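Local coordinates for periplasmic binding protein/LacI transcriptional regulator (PDB 5OCP) that binds L-arabinofuranose, in both its alpha and beta forms, probably handing the sugar in the periplasm to an arabinose ABC transporter, at residues Q40-Q45 / P64-G69; G13-F18 / V87-K92; N125-E130 / N184-C189; D216-S221 / D236-V241. One frame throughout, in Å; residues are numbered along the deposited sequence.

How the interactions relate
From the N terminus, interaction 2 opens first: helix 13-29 meets the loop after strand 84-87, closing a long loop of the chain beside the bound sugar. Interaction 1 lies wholly within that loop, joining the start of helix 42-54 to the loop after strand 59-62. The two touch where V65 O meets R89 NH1, among the loops and helix starts that follow strands of the parallel sheet holding strands 2-7, 59-62 and 84-87. Interactions 3 and 4 follow in series, in the second sheet. Interaction 3 ties strand 126-132 to the approach to strand 190-193; interaction 4 pairs strands 218-221 and 239-242. They meet where C189 O lies 3.0 Å from L218 N. No two contacts cross along the chain.

Interaction 1 of 4, residues Q40-Q45 / P64-G69; sequences QKQENQ and PVVETG
Q42 and Q45, on the first turn of helix 42-54, reach across to the loop leaving strand 59-62, joining the connections that follow strands 32-37 and 59-62 in an alpha/beta periplasmic-binding-protein fold. Q40 comes first in sequence and adds little across the contact: its carbonyl O rests near V65 CG2, while its side-chain amide is bound to S10 and E11, towards the sugar pocket. K41 is the N-cap residue, and its carbonyl receives the amide of Q45. Q42 carries the outer half of the contact. CG stands opposite the backbone N (chi1 174°) and the chain runs on extended, which brings the terminal amide to the far end of the loop. CB packs on V65 CG1 at 3.6 Å. NE2 then donates to T68 O at 2.7 Å along a nearly straight line (167°), with the acceptor in the plane of the Q42 amide and the donor in the carbonyl plane of T68. OE1 of the same amide lies 3.3 Å from V66 CG2 and accepts from a water at 2.8 Å, which also bonds T68 OG1; both ends of the amide are thus engaged, fixing which way round it sits. One turn on, Q45 is buried. Its NE2 is held by A63 O and S6 OG, consistent with OE1 being the end that faces V65. There OE1 takes the backbone N-H of V65 on a lone pair, in its carbonyl plane, with N at 2.9 Å, while V65 CG1 closes against the same oxygen at 3.2 Å.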
loop_
_atom_site.group_PDB
_atom_site.type_symbol
_atom_site.label_atom_id
_atom_site.label_comp_id
_atom_site.label_asym_id
_atom_site.label_seq_id
_atom_site.Cartn_x
_atom_site.Cartn_y
_atom_site.Cartn_z
ATOM N N GLN A 40 -11.683 3.215 -7.414
ATOM C CA GLN A 40 -11.144 4.369 -6.663
ATOM C C GLN A 40 -12.179 5.232 -5.913
ATOM O O GLN A 40 -11.761 6.246 -5.325
ATOM C CB GLN A 40 -10.188 5.246 -7.472
ATOM C CG GLN A 40 -9.361 4.581 -8.587
ATOM C CD GLN A 40 -8.552 3.359 -8.167
ATOM O OE1 GLN A 40 -8.456 2.342 -8.973
ATOM N NE2 GLN A 40 -7.933 3.437 -6.936
ATOM N N LYS A 41 -13.464 4.901 -5.937
ATOM C CA LYS A 41 -14.503 5.781 -5.356
ATOM C C LYS A 41 -15.107 5.204 -4.086
ATOM O O LYS A 41 -15.688 4.101 -4.085
ATOM C CB LYS A 41 -15.574 6.101 -6.386
ATOM C CG LYS A 41 -14.983 6.774 -7.610
ATOM C CD LYS A 41 -16.087 7.000 -8.627
ATOM C CE LYS A 41 -15.605 7.934 -9.745
ATOM N NZ LYS A 41 -16.740 8.777 -10.253
ATOM N N GLN A 42 -15.045 5.951 -2.971
ATOM C CA GLN A 42 -15.602 5.476 -1.742
ATOM C C GLN A 42 -17.093 5.164 -1.876
ATOM O O GLN A 42 -17.639 4.222 -1.302
ATOM C CB GLN A 42 -15.361 6.497 -0.592
ATOM C CG GLN A 42 -16.099 6.057 0.695
ATOM C CD GLN A 42 -15.770 6.927 1.857
ATOM O OE1 GLN A 42 -15.458 8.105 1.624
ATOM N NE2 GLN A 42 -15.783 6.359 3.133
ATOM N N GLU A 43 -17.797 5.982 -2.647
ATOM C CA GLU A 43 -19.177 5.732 -2.833
ATOM C C GLU A 43 -19.487 4.380 -3.398
ATOM O O GLU A 43 -20.450 3.773 -3.027
ATOM C CB GLU A 43 -19.814 6.838 -3.712
ATOM C CG GLU A 43 -20.376 7.932 -2.856
ATOM C CD GLU A 43 -21.403 7.402 -1.793
ATOM O OE1 GLU A 43 -21.344 7.848 -0.611
ATOM O OE2 GLU A 43 -22.217 6.469 -2.106
ATOM N N ASN A 44 -18.616 3.914 -4.289
ATOM C CA ASN A 44 -18.796 2.525 -4.802
ATOM C C ASN A 44 -18.526 1.449 -3.757
ATOM O O ASN A 44 -19.175 0.387 -3.740
ATOM C CB ASN A 44 -17.964 2.324 -6.035
ATOM C CG ASN A 44 -18.414 3.178 -7.210
ATOM O OD1 ASN A 44 -19.607 3.521 -7.301
ATOM N ND2 ASN A 44 -17.513 3.408 -8.180
ATOM N N GLN A 45 -17.584 1.735 -2.838
ATOM C CA GLN A 45 -17.416 0.816 -1.734
ATOM C C GLN A 45 -18.619 0.731 -0.877
ATOM O O GLN A 45 -19.047 -0.357 -0.494
ATOM C CB GLN A 45 -16.203 1.167 -0.853
ATOM C CG GLN A 45 -14.900 1.218 -1.599
ATOM C CD GLN A 45 -13.659 1.175 -0.730
ATOM O OE1 GLN A 45 -13.113 2.211 -0.409
ATOM N NE2 GLN A 45 -13.234 -0.024 -0.358
ATOM N N PRO A 64 -10.437 0.192 3.092
ATOM C CA PRO A 64 -11.090 1.493 2.857
ATOM C C PRO A 64 -10.232 2.519 2.118
ATOM O O PRO A 64 -9.056 2.704 2.439
ATOM C CB PRO A 64 -11.366 1.955 4.282
ATOM C CG PRO A 64 -10.183 1.405 5.056
ATOM C CD PRO A 64 -10.055 0.030 4.509
ATOM N N VAL A 65 -10.773 3.158 1.080
ATOM C CA VAL A 65 -9.948 4.096 0.280
ATOM C C VAL A 65 -9.443 5.317 1.057
ATOM O O VAL A 65 -8.294 5.744 0.908
ATOM C CB VAL A 65 -10.673 4.496 -1.064
ATOM C CG1 VAL A 65 -12.010 5.188 -0.816
ATOM C CG2 VAL A 65 -9.702 5.229 -1.974
ATOM N N VAL A 66 -10.363 5.829 1.899
ATOM C CA VAL A 66 -10.078 6.956 2.795
ATOM C C VAL A 66 -10.655 6.592 4.135
ATOM O O VAL A 66 -11.339 5.551 4.283
ATOM C CB VAL A 66 -10.662 8.312 2.269
ATOM C CG1 VAL A 66 -9.980 8.644 0.924
ATOM C CG2 VAL A 66 -12.184 8.279 2.168
ATOM N N GLU A 67 -10.319 7.405 5.135
ATOM C CA GLU A 67 -10.589 7.070 6.522
ATOM C C GLU A 67 -11.971 7.570 6.986
ATOM O O GLU A 67 -12.490 7.007 7.934
ATOM C CB GLU A 67 -9.502 7.622 7.435
ATOM C CG GLU A 67 -8.104 7.174 7.143
ATOM C CD GLU A 67 -7.054 7.688 8.090
ATOM O OE1 GLU A 67 -7.164 8.888 8.552
ATOM O OE2 GLU A 67 -6.052 6.930 8.308
ATOM N N THR A 68 -12.514 8.598 6.379
ATOM C CA THR A 68 -13.750 9.203 6.834
ATOM C C THR A 68 -14.959 8.584 6.164
ATOM O O THR A 68 -14.826 8.029 5.076
ATOM C CB THR A 68 -13.706 10.699 6.442
ATOM O OG1 THR A 68 -13.356 10.849 5.052
ATOM C CG2 THR A 68 -12.579 11.352 7.212
ATOM N N GLY A 69 -16.144 8.731 6.770
ATOM C CA GLY A 69 -17.423 8.533 6.073
ATOM C C GLY A 69 -17.985 7.144 6.155
ATOM O O GLY A 69 -18.917 6.799 5.413
HETATM O O HOH W 1 -15.269 10.387 3.263
#

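Interaction 2 of 4, residues G13-F18 / V87-K92; sequences GWRTSF and VDRNIK. With FUB (beta-L-arabinofuranose), chain J; AHR (alpha-L-arabinofuranose), chain I.
R15 and D88 form a buried salt bridge in the sugar-binding cleft of this periplasmic binding protein, between the first turn of helix 13-29 and the loop after strand 84-87. The guanidinium approaches end-on, and both NH1 (2.8 Å) and NH2 (2.7 Å) of R15 converge on D88 OD2, one from the anti and one from the syn side. The planes of the two groups are 35° apart. Bends at chi2 (80°) and chi3 (45°) curl the arginine back to this position, and E11 holds its NE.

Hydrogen bonds to the sugar follow. R89 reaches it extended: NE donates to O5 at 3.0 Å and NH2 to O4 at 2.9 Å, in either anomer. R15 NH2 gives O4 a longer bond of 3.2 Å, so two arginines meet at one sugar oxygen. D88 OD1 lies 2.6 Å from O5, leaving OD2 to R15. A methionine in place of R15 would probably leave the D88 carboxylate without its mate and deprive O4 of one donor.

Packing completes the contact. The W14 ring puts CZ3 against sugar C5 and over one face of the R15 guanidinium, offset toward the rim, while L243 O takes its NE1. F18 meets V87 in the plane of its ring, CZ to CG2 at 3.8 Å, and its CE2 touches D88 CB.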
loop_
_atom_site.group_PDB
_atom_site.type_symbol
_atom_site.label_atom_id
_atom_site.label_comp_id
_atom_site.label_asym_id
_atom_site.label_seq_id
_atom_site.Cartn_x
_atom_site.Cartn_y
_atom_site.Cartn_z
ATOM N N GLY A 13 0.049 -1.843 -9.257
ATOM C CA GLY A 13 0.329 -3.229 -9.271
ATOM C C GLY A 13 0.307 -3.913 -7.921
ATOM O O GLY A 13 -0.175 -5.096 -7.812
ATOM N N TRP A 14 0.729 -3.234 -6.864
ATOM C CA TRP A 14 0.518 -3.780 -5.536
ATOM C C TRP A 14 -0.969 -4.098 -5.244
ATOM O O TRP A 14 -1.323 -5.232 -4.807
ATOM C CB TRP A 14 1.122 -2.914 -4.393
ATOM C CG TRP A 14 0.923 -3.634 -3.101
ATOM C CD1 TRP A 14 1.801 -4.607 -2.545
ATOM C CD2 TRP A 14 -0.185 -3.593 -2.201
ATOM N NE1 TRP A 14 1.264 -5.105 -1.378
ATOM C CE2 TRP A 14 0.038 -4.571 -1.182
ATOM C CE3 TRP A 14 -1.397 -2.896 -2.170
ATOM C CZ2 TRP A 14 -0.850 -4.753 -0.132
ATOM C CZ3 TRP A 14 -2.251 -3.069 -1.127
ATOM C CH2 TRP A 14 -1.996 -4.009 -0.133
ATOM N N ARG A 15 -1.834 -3.125 -5.521
ATOM C CA ARG A 15 -3.231 -3.309 -5.254
ATOM C C ARG A 15 -3.826 -4.480 -6.000
ATOM O O ARG A 15 -4.655 -5.239 -5.460
ATOM C CB ARG A 15 -3.955 -2.031 -5.602
ATOM C CG ARG A 15 -5.451 -2.105 -5.529
ATOM C CD ARG A 15 -6.062 -1.994 -4.181
ATOM N NE ARG A 15 -5.485 -0.920 -3.348
ATOM C CZ ARG A 15 -5.524 -0.927 -1.999
ATOM N NH1 ARG A 15 -6.140 -1.868 -1.376
ATOM N NH2 ARG A 15 -4.827 -0.032 -1.266
ATOM N N THR A 16 -3.472 -4.614 -7.285
ATOM C CA THR A 16 -4.030 -5.749 -8.052
ATOM C C THR A 16 -3.451 -7.047 -7.552
ATOM O O THR A 16 -4.206 -8.097 -7.469
ATOM C CB THR A 16 -3.813 -5.569 -9.563
ATOM O OG1 THR A 16 -2.462 -5.352 -9.814
ATOM C CG2 THR A 16 -4.508 -4.334 -10.080
ATOM N N SER A 17 -2.195 -7.057 -7.113
ATOM C CA SER A 17 -1.625 -8.232 -6.457
ATOM C C SER A 17 -2.339 -8.634 -5.163
ATOM O O SER A 17 -2.555 -9.852 -4.861
ATOM C CB SER A 17 -0.092 -8.089 -6.235
ATOM O OG SER A 17 0.217 -7.310 -5.053
ATOM N N PHE A 18 -2.789 -7.627 -4.425
ATOM C CA PHE A 18 -3.591 -7.800 -3.193
ATOM C C PHE A 18 -4.898 -8.411 -3.548
ATOM O O PHE A 18 -5.322 -9.417 -2.893
ATOM C CB PHE A 18 -3.783 -6.475 -2.498
ATOM C CG PHE A 18 -4.575 -6.468 -1.242
ATOM C CD1 PHE A 18 -4.671 -7.534 -0.409
ATOM C CD2 PHE A 18 -5.225 -5.251 -0.880
ATOM C CE1 PHE A 18 -5.391 -7.440 0.746
ATOM C CE2 PHE A 18 -5.967 -5.133 0.277
ATOM C CZ PHE A 18 -6.046 -6.257 1.086
ATOM N N VAL A 87 -9.076 -4.132 6.418
ATOM C CA VAL A 87 -7.770 -4.549 5.981
ATOM C C VAL A 87 -7.059 -3.386 5.243
ATOM O O VAL A 87 -7.686 -2.536 4.645
ATOM C CB VAL A 87 -7.781 -5.743 5.039
ATOM C CG1 VAL A 87 -8.302 -6.970 5.799
ATOM C CG2 VAL A 87 -8.618 -5.491 3.797
ATOM N N ASP A 88 -5.754 -3.393 5.365
ATOM C CA ASP A 88 -4.865 -2.525 4.576
ATOM C C ASP A 88 -4.909 -1.145 5.171
ATOM O O ASP A 88 -4.164 -0.892 6.146
ATOM C CB ASP A 88 -5.152 -2.688 3.068
ATOM C CG ASP A 88 -4.565 -1.538 2.221
ATOM O OD1 ASP A 88 -3.512 -0.960 2.629
ATOM O OD2 ASP A 88 -5.187 -1.152 1.174
ATOM N N ARG A 89 -5.774 -0.262 4.707
ATOM C CA ARG A 89 -5.885 1.080 5.268
ATOM C C ARG A 89 -6.774 1.075 6.513
ATOM O O ARG A 89 -7.110 -0.011 7.066
ATOM C CB ARG A 89 -6.309 2.095 4.210
ATOM C CG ARG A 89 -5.370 2.084 3.016
ATOM C CD ARG A 89 -5.823 3.055 1.932
ATOM N NE ARG A 89 -4.904 2.961 0.754
ATOM C CZ ARG A 89 -5.156 3.562 -0.416
ATOM N NH1 ARG A 89 -6.258 4.262 -0.626
ATOM N NH2 ARG A 89 -4.331 3.360 -1.461
ATOM N N ASN A 90 -7.016 2.261 7.014
ATOM C CA ASN A 90 -7.769 2.371 8.280
ATOM C C ASN A 90 -9.017 3.200 8.068
ATOM O O ASN A 90 -9.181 3.982 7.134
ATOM C CB ASN A 90 -6.921 3.007 9.403
ATOM C CG ASN A 90 -7.395 2.653 10.821
ATOM O OD1 ASN A 90 -8.239 1.785 11.011
ATOM N ND2 ASN A 90 -6.908 3.407 11.802
ATOM N N ILE A 91 -9.906 3.109 9.048
ATOM C CA ILE A 91 -11.103 3.947 9.126
ATOM C C ILE A 91 -10.994 4.780 10.413
ATOM O O ILE A 91 -10.287 4.384 11.344
ATOM C CB ILE A 91 -12.379 3.092 9.110
ATOM C CG1 ILE A 91 -12.469 2.231 10.355
ATOM C CG2 ILE A 91 -12.481 2.263 7.824
ATOM C CD1 ILE A 91 -13.770 1.437 10.509
ATOM N N LYS A 92 -11.556 5.962 10.409
ATOM C CA LYS A 92 -11.697 6.736 11.655
ATOM C C LYS A 92 -13.119 6.611 12.152
ATOM O O LYS A 92 -14.034 7.139 11.522
ATOM C CB LYS A 92 -11.308 8.203 11.432
ATOM C CG LYS A 92 -9.831 8.413 11.169
ATOM C CD LYS A 92 -8.866 7.953 12.244
ATOM C CE LYS A 92 -7.417 8.144 11.816
ATOM N NZ LYS A 92 -6.966 9.573 11.791
HETATM O O5 FUB J . -2.734 0.911 1.043
HETATM C C5 FUB J . -1.590 0.370 0.460
HETATM C C4 FUB J . -1.089 1.266 -0.660
HETATM O O4 FUB J . -2.101 1.556 -1.593
HETATM C C3 FUB J . 0.091 0.636 -1.416
HETATM O O3 FUB J . 1.262 0.913 -0.711
HETATM C C2 FUB J . -0.031 1.355 -2.754
HETATM O O2 FUB J . 0.558 0.675 -3.838
HETATM C C1 FUB J . -1.524 1.647 -2.909
HETATM O O1 FUB J . -2.052 0.640 -3.621
HETATM O O5 AHR I . -2.736 0.912 1.044
HETATM C C5 AHR I . -1.588 0.369 0.467
HETATM C C4 AHR I . -1.083 1.265 -0.649
HETATM O O4 AHR I . -2.100 1.535 -1.585
HETATM C C3 AHR I . 0.103 0.632 -1.399
HETATM O O3 AHR I . 1.274 0.923 -0.707
HETATM C C2 AHR I . -0.072 1.301 -2.753
HETATM O O2 AHR I . 0.549 0.670 -3.834
HETATM C C1 AHR I . -1.581 1.207 -2.883
HETATM O O1 AHR I . -1.998 2.115 -3.769
#

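Interaction 3 of 4, residues N125-E130 / N184-C189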
loop_
_atom_site.group_PDB
_atom_site.type_symbol
_atom_site.label_atom_id
_atom_site.label_comp_id
_atom_site.label_asym_id
_atom_site.label_seq_id
_atom_site.Cartn_x
_atom_site.Cartn_y
_atom_site.Cartn_z
ATOM N N ASN A 125 22.843 13.582 4.922
ATOM C CA ASN A 125 23.013 14.765 4.031
ATOM C C ASN A 125 22.273 14.539 2.759
ATOM O O ASN A 125 22.776 13.855 1.838
ATOM C CB ASN A 125 24.510 14.934 3.744
ATOM C CG ASN A 125 25.242 15.548 4.921
ATOM O OD1 ASN A 125 25.673 14.841 5.875
ATOM N ND2 ASN A 125 25.352 16.872 4.903
ATOM N N CYS A 126 21.053 15.094 2.650
ATOM C CA CYS A 126 20.163 14.666 1.550
ATOM C C CYS A 126 19.004 15.631 1.350
ATOM O O CYS A 126 18.119 15.751 2.256
ATOM C CB CYS A 126 19.599 13.237 1.868
ATOM S SG CYS A 126 18.835 12.391 0.473
ATOM N N ASP A 127 18.955 16.263 0.187
ATOM C CA ASP A 127 17.728 16.955 -0.210
ATOM C C ASP A 127 16.807 16.006 -0.929
ATOM O O ASP A 127 17.158 15.432 -1.961
ATOM C CB ASP A 127 18.005 18.108 -1.135
ATOM C CG ASP A 127 18.507 19.383 -0.392
ATOM O OD1 ASP A 127 18.535 19.443 0.866
ATOM O OD2 ASP A 127 18.931 20.314 -1.127
ATOM N N ILE A 128 15.583 15.963 -0.472
ATOM C CA ILE A 128 14.669 14.899 -0.882
ATOM C C ILE A 128 13.440 15.473 -1.587
ATOM O O ILE A 128 12.855 16.449 -1.079
ATOM C CB ILE A 128 14.156 14.184 0.416
ATOM C CG1 ILE A 128 15.342 13.558 1.204
ATOM C CG2 ILE A 128 13.087 13.104 0.105
ATOM C CD1 ILE A 128 15.097 13.416 2.662
ATOM N N ALA A 129 12.993 14.785 -2.611
ATOM C CA ALA A 129 11.688 15.060 -3.227
ATOM C C ALA A 129 10.721 13.954 -2.838
ATOM O O ALA A 129 11.072 12.738 -3.072
ATOM C CB ALA A 129 11.818 15.097 -4.723
ATOM N N GLU A 130 9.566 14.345 -2.329
ATOM C CA GLU A 130 8.541 13.398 -1.891
ATOM C C GLU A 130 7.404 13.290 -2.883
ATOM O O GLU A 130 6.726 14.306 -3.194
ATOM C CB GLU A 130 8.000 13.857 -0.530
ATOM C CG GLU A 130 6.907 12.947 0.029
ATOM C CD GLU A 130 6.372 13.440 1.361
ATOM O OE1 GLU A 130 6.515 14.641 1.635
ATOM O OE2 GLU A 130 5.754 12.650 2.130
ATOM N N ASN A 184 15.481 23.706 -11.032
ATOM C CA ASN A 184 16.216 24.770 -11.763
ATOM C C ASN A 184 17.719 24.385 -11.718
ATOM O O ASN A 184 18.543 25.258 -11.448
ATOM C CB ASN A 184 15.935 26.131 -11.069
ATOM C CG ASN A 184 16.336 27.338 -11.935
ATOM O OD1 ASN A 184 16.244 27.258 -13.167
ATOM N ND2 ASN A 184 16.741 28.458 -11.288
ATOM N N GLY A 185 18.028 23.087 -11.902
ATOM C CA GLY A 185 19.374 22.513 -11.923
ATOM C C GLY A 185 20.007 22.084 -10.599
ATOM O O GLY A 185 21.027 21.469 -10.613
ATOM N N GLN A 186 19.420 22.447 -9.458
ATOM C CA GLN A 186 19.949 22.154 -8.159
ATOM C C GLN A 186 19.802 20.630 -7.941
ATOM O O GLN A 186 18.719 20.138 -8.148
ATOM C CB GLN A 186 19.189 22.879 -7.118
ATOM C CG GLN A 186 19.789 22.775 -5.757
ATOM C CD GLN A 186 18.951 23.528 -4.755
ATOM O OE1 GLN A 186 17.926 24.146 -5.106
ATOM N NE2 GLN A 186 19.361 23.471 -3.483
ATOM N N PRO A 187 20.913 19.924 -7.647
ATOM C CA PRO A 187 20.794 18.458 -7.516
ATOM C C PRO A 187 19.857 18.057 -6.413
ATOM O O PRO A 187 19.893 18.663 -5.338
ATOM C CB PRO A 187 22.217 17.984 -7.272
ATOM C CG PRO A 187 23.083 19.162 -7.344
ATOM C CD PRO A 187 22.318 20.350 -7.764
ATOM N N LEU A 188 19.043 17.032 -6.699
ATOM C CA LEU A 188 18.329 16.256 -5.691
ATOM C C LEU A 188 19.128 15.060 -5.281
ATOM O O LEU A 188 19.823 14.485 -6.055
ATOM C CB LEU A 188 17.015 15.789 -6.262
ATOM C CG LEU A 188 15.963 16.884 -6.374
ATOM C CD1 LEU A 188 14.810 16.295 -7.171
ATOM C CD2 LEU A 188 15.441 17.265 -4.985
ATOM N N CYS A 189 19.099 14.755 -4.007
ATOM C CA CYS A 189 19.808 13.552 -3.464
ATOM C C CYS A 189 18.942 12.328 -3.707
ATOM O O CYS A 189 19.447 11.236 -4.013
ATOM C CB CYS A 189 20.045 13.745 -2.015
ATOM S SG CYS A 189 20.401 12.273 -1.007
HETATM O O HOH W 2 17.800 20.422 -3.804
#
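A disulfide near the start of strand 126-132 fastens that strand to the loop leading into its neighbour in the sheet, strand 190-193. C126 SG and C189 SG are 2.2 Å apart, and the bridge is turned through a chi3 of -95°, close to the 90° twist that disulfides prefer. On both cysteines the sulfur lies opposite the backbone N (chi1 -165° and 161°), which sends the two sulfurs out to meet between the two segments. One residue along, the backbone adds a second tie: C189 N donates to D127 O at 2.9 Å, in the carbonyl plane, so a covalent link and a hydrogen bond both tie C189 to the strand.

The side chain of D127 faces the more exposed part of the loop. A water donates to D127 OD2 at 2.9 Å and to P187 O at 3.1 Å, bridging carboxylate and backbone. Q186 comes across at about a right angle, but its NE2 stays 4.0 Å from D127 OD2.

The apolar end belongs to L188, whose CD1 touches A129 CB at 4.0 Å while CD2 lies near D127 O. This leucine also packs on M176 and Q183 of helix 169-183 and on V160 of strand 157-164, and A129 meets F179 of the same helix. The contact therefore sits where strands 126-132 and 190-193 begin, with strand 126-132 flanked by strands 157-164 and 190-193 and helix 169-183 packed against the A129 and L188 side chains.

Interaction 4 of 4, residues D216-S221 / D236-V241; sequences DILIVS and DVNATV
I219 and N238 make the tight part of a parallel strand pairing, between strands 218-221 and 239-242 of a beta-alpha-beta unit whose crossover is helix 226-234. The N238 side chain stands in for a backbone carbonyl just before its strand starts: OD1 accepts from I219 N at 2.8 Å, the donor tilted 22° from the amide's carbonyl plane. In return I219 O takes two amides, N238 N at 2.9 Å and A239 N at 3.3 Å, so this one carbonyl is gripped twice. CG of N238 lies opposite its own carbonyl carbon (chi1 -60°), which directs the amide across to the other strand, and its ND2 is held by G214 O. The L218 side chain crosses that of N238 at about a right angle, CD2 nearest ND2. On the other side of the sheet I219 CG2 packs on V237 CG1 at 3.8 Å, and both side chains also touch V203 of helix 196-208.

Towards the C-terminal ends the pairing slackens. S221 N reaches A239 O only in a weak, bent bond (124°), while V241 N donates to S221 O at 3.2 Å, well out of the carbonyl plane. The side chains there are also further apart, V220 CG1 and A239 CB at 4.2 Å, and the hydroxyls of S221 and T240 both turn to D196 OD1. A leucine in place of N238 would probably leave the buried I219 amide without its acceptor and G214 O without this donor. The chemistry is consistent with a register helped into place before the regular pairing begins, by one side-chain amide bonded to the backbone at I219 and G214.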
loop_
_atom_site.group_PDB
_atom_site.type_symbol
_atom_site.label_atom_id
_atom_site.label_comp_id
_atom_site.label_asym_id
_atom_site.label_seq_id
_atom_site.Cartn_x
_atom_site.Cartn_y
_atom_site.Cartn_z
ATOM N N ASP A 216 22.730 8.820 -9.373
ATOM C CA ASP A 216 22.734 10.304 -9.187
ATOM C C ASP A 216 21.565 10.755 -8.234
ATOM O O ASP A 216 21.752 11.610 -7.353
ATOM C CB ASP A 216 22.583 11.054 -10.497
ATOM C CG ASP A 216 23.719 10.832 -11.476
ATOM O OD1 ASP A 216 24.815 10.520 -10.978
ATOM O OD2 ASP A 216 23.422 10.985 -12.724
ATOM N N ILE A 217 20.367 10.217 -8.460
ATOM C CA ILE A 217 19.240 10.467 -7.590
ATOM C C ILE A 217 18.828 9.041 -7.046
ATOM O O ILE A 217 18.451 8.209 -7.818
ATOM C CB ILE A 217 18.122 11.088 -8.376
ATOM C CG1 ILE A 217 18.595 12.460 -8.899
ATOM C CG2 ILE A 217 16.897 11.306 -7.528
ATOM C CD1 ILE A 217 17.527 13.142 -9.682
ATOM N N LEU A 218 18.896 8.907 -5.746
ATOM C CA LEU A 218 18.492 7.669 -5.045
ATOM C C LEU A 218 17.000 7.584 -5.071
ATOM O O LEU A 218 16.304 8.602 -5.116
ATOM C CB LEU A 218 18.976 7.650 -3.623
ATOM C CG LEU A 218 20.497 7.765 -3.386
ATOM C CD1 LEU A 218 20.754 7.859 -1.911
ATOM C CD2 LEU A 218 21.201 6.632 -4.102
ATOM N N ILE A 219 16.461 6.355 -5.120
ATOM C CA ILE A 219 15.014 6.189 -5.161
ATOM C C ILE A 219 14.671 5.157 -4.060
ATOM O O ILE A 219 15.175 4.054 -4.092
ATOM C CB ILE A 219 14.556 5.732 -6.533
ATOM C CG1 ILE A 219 14.919 6.828 -7.547
ATOM C CG2 ILE A 219 13.059 5.468 -6.490
ATOM C CD1 ILE A 219 14.532 6.536 -8.955
ATOM N N VAL A 220 13.862 5.620 -3.101
ATOM C CA VAL A 220 13.386 4.779 -1.997
ATOM C C VAL A 220 11.869 4.795 -1.937
ATOM O O VAL A 220 11.241 5.795 -2.254
ATOM C CB VAL A 220 14.028 5.153 -0.711
ATOM C CG1 VAL A 220 15.529 5.120 -0.801
ATOM C CG2 VAL A 220 13.541 6.510 -0.189
ATOM N N SER A 221 11.257 3.699 -1.502
ATOM C CA SER A 221 9.839 3.520 -1.731
ATOM C C SER A 221 9.270 2.447 -0.793
ATOM O O SER A 221 9.996 1.899 0.080
ATOM C CB SER A 221 9.722 3.045 -3.197
ATOM O OG SER A 221 8.391 2.992 -3.627
ATOM N N ASP A 236 18.410 0.844 -11.192
ATOM C CA ASP A 236 17.607 2.075 -11.422
ATOM C C ASP A 236 16.902 2.637 -10.196
ATOM O O ASP A 236 16.481 3.805 -10.172
ATOM C CB ASP A 236 16.567 1.813 -12.502
ATOM C CG ASP A 236 17.183 1.739 -13.945
ATOM O OD1 ASP A 236 18.294 2.287 -14.120
ATOM O OD2 ASP A 236 16.490 1.212 -14.825
ATOM N N VAL A 237 16.740 1.802 -9.165
ATOM C CA VAL A 237 16.180 2.257 -7.855
ATOM C C VAL A 237 16.943 1.588 -6.713
ATOM O O VAL A 237 17.729 0.676 -6.960
ATOM C CB VAL A 237 14.696 1.889 -7.764
ATOM C CG1 VAL A 237 13.898 2.567 -8.852
ATOM C CG2 VAL A 237 14.486 0.396 -7.749
ATOM N N ASN A 238 16.767 2.068 -5.490
ATOM C CA ASN A 238 17.680 1.664 -4.428
ATOM C C ASN A 238 17.111 0.775 -3.361
ATOM O O ASN A 238 17.776 -0.168 -2.985
ATOM C CB ASN A 238 18.286 2.838 -3.816
ATOM C CG ASN A 238 19.079 3.642 -4.843
ATOM O OD1 ASN A 238 18.529 4.519 -5.515
ATOM N ND2 ASN A 238 20.365 3.272 -5.037
ATOM N N ALA A 239 15.923 1.113 -2.857
ATOM C CA ALA A 239 15.379 0.437 -1.607
ATOM C C ALA A 239 13.890 0.504 -1.570
ATOM O O ALA A 239 13.281 1.461 -2.069
ATOM C CB ALA A 239 15.957 0.989 -0.313
ATOM N N THR A 240 13.250 -0.550 -1.034
ATOM C CA THR A 240 11.829 -0.536 -0.779
ATOM C C THR A 240 11.526 -1.359 0.442
ATOM O O THR A 240 12.322 -2.202 0.836
ATOM C CB THR A 240 11.043 -1.031 -1.999
ATOM O OG1 THR A 240 9.644 -0.867 -1.819
ATOM C CG2 THR A 240 11.306 -2.521 -2.263
ATOM N N VAL A 241 10.403 -1.096 1.076
ATOM C CA VAL A 241 9.914 -1.933 2.168
ATOM C C VAL A 241 8.859 -2.821 1.623
ATOM O O VAL A 241 7.894 -2.431 0.917
ATOM C CB VAL A 241 9.329 -1.062 3.313
ATOM C CG1 VAL A 241 8.706 -1.944 4.399
ATOM C CG2 VAL A 241 10.367 -0.074 3.800
#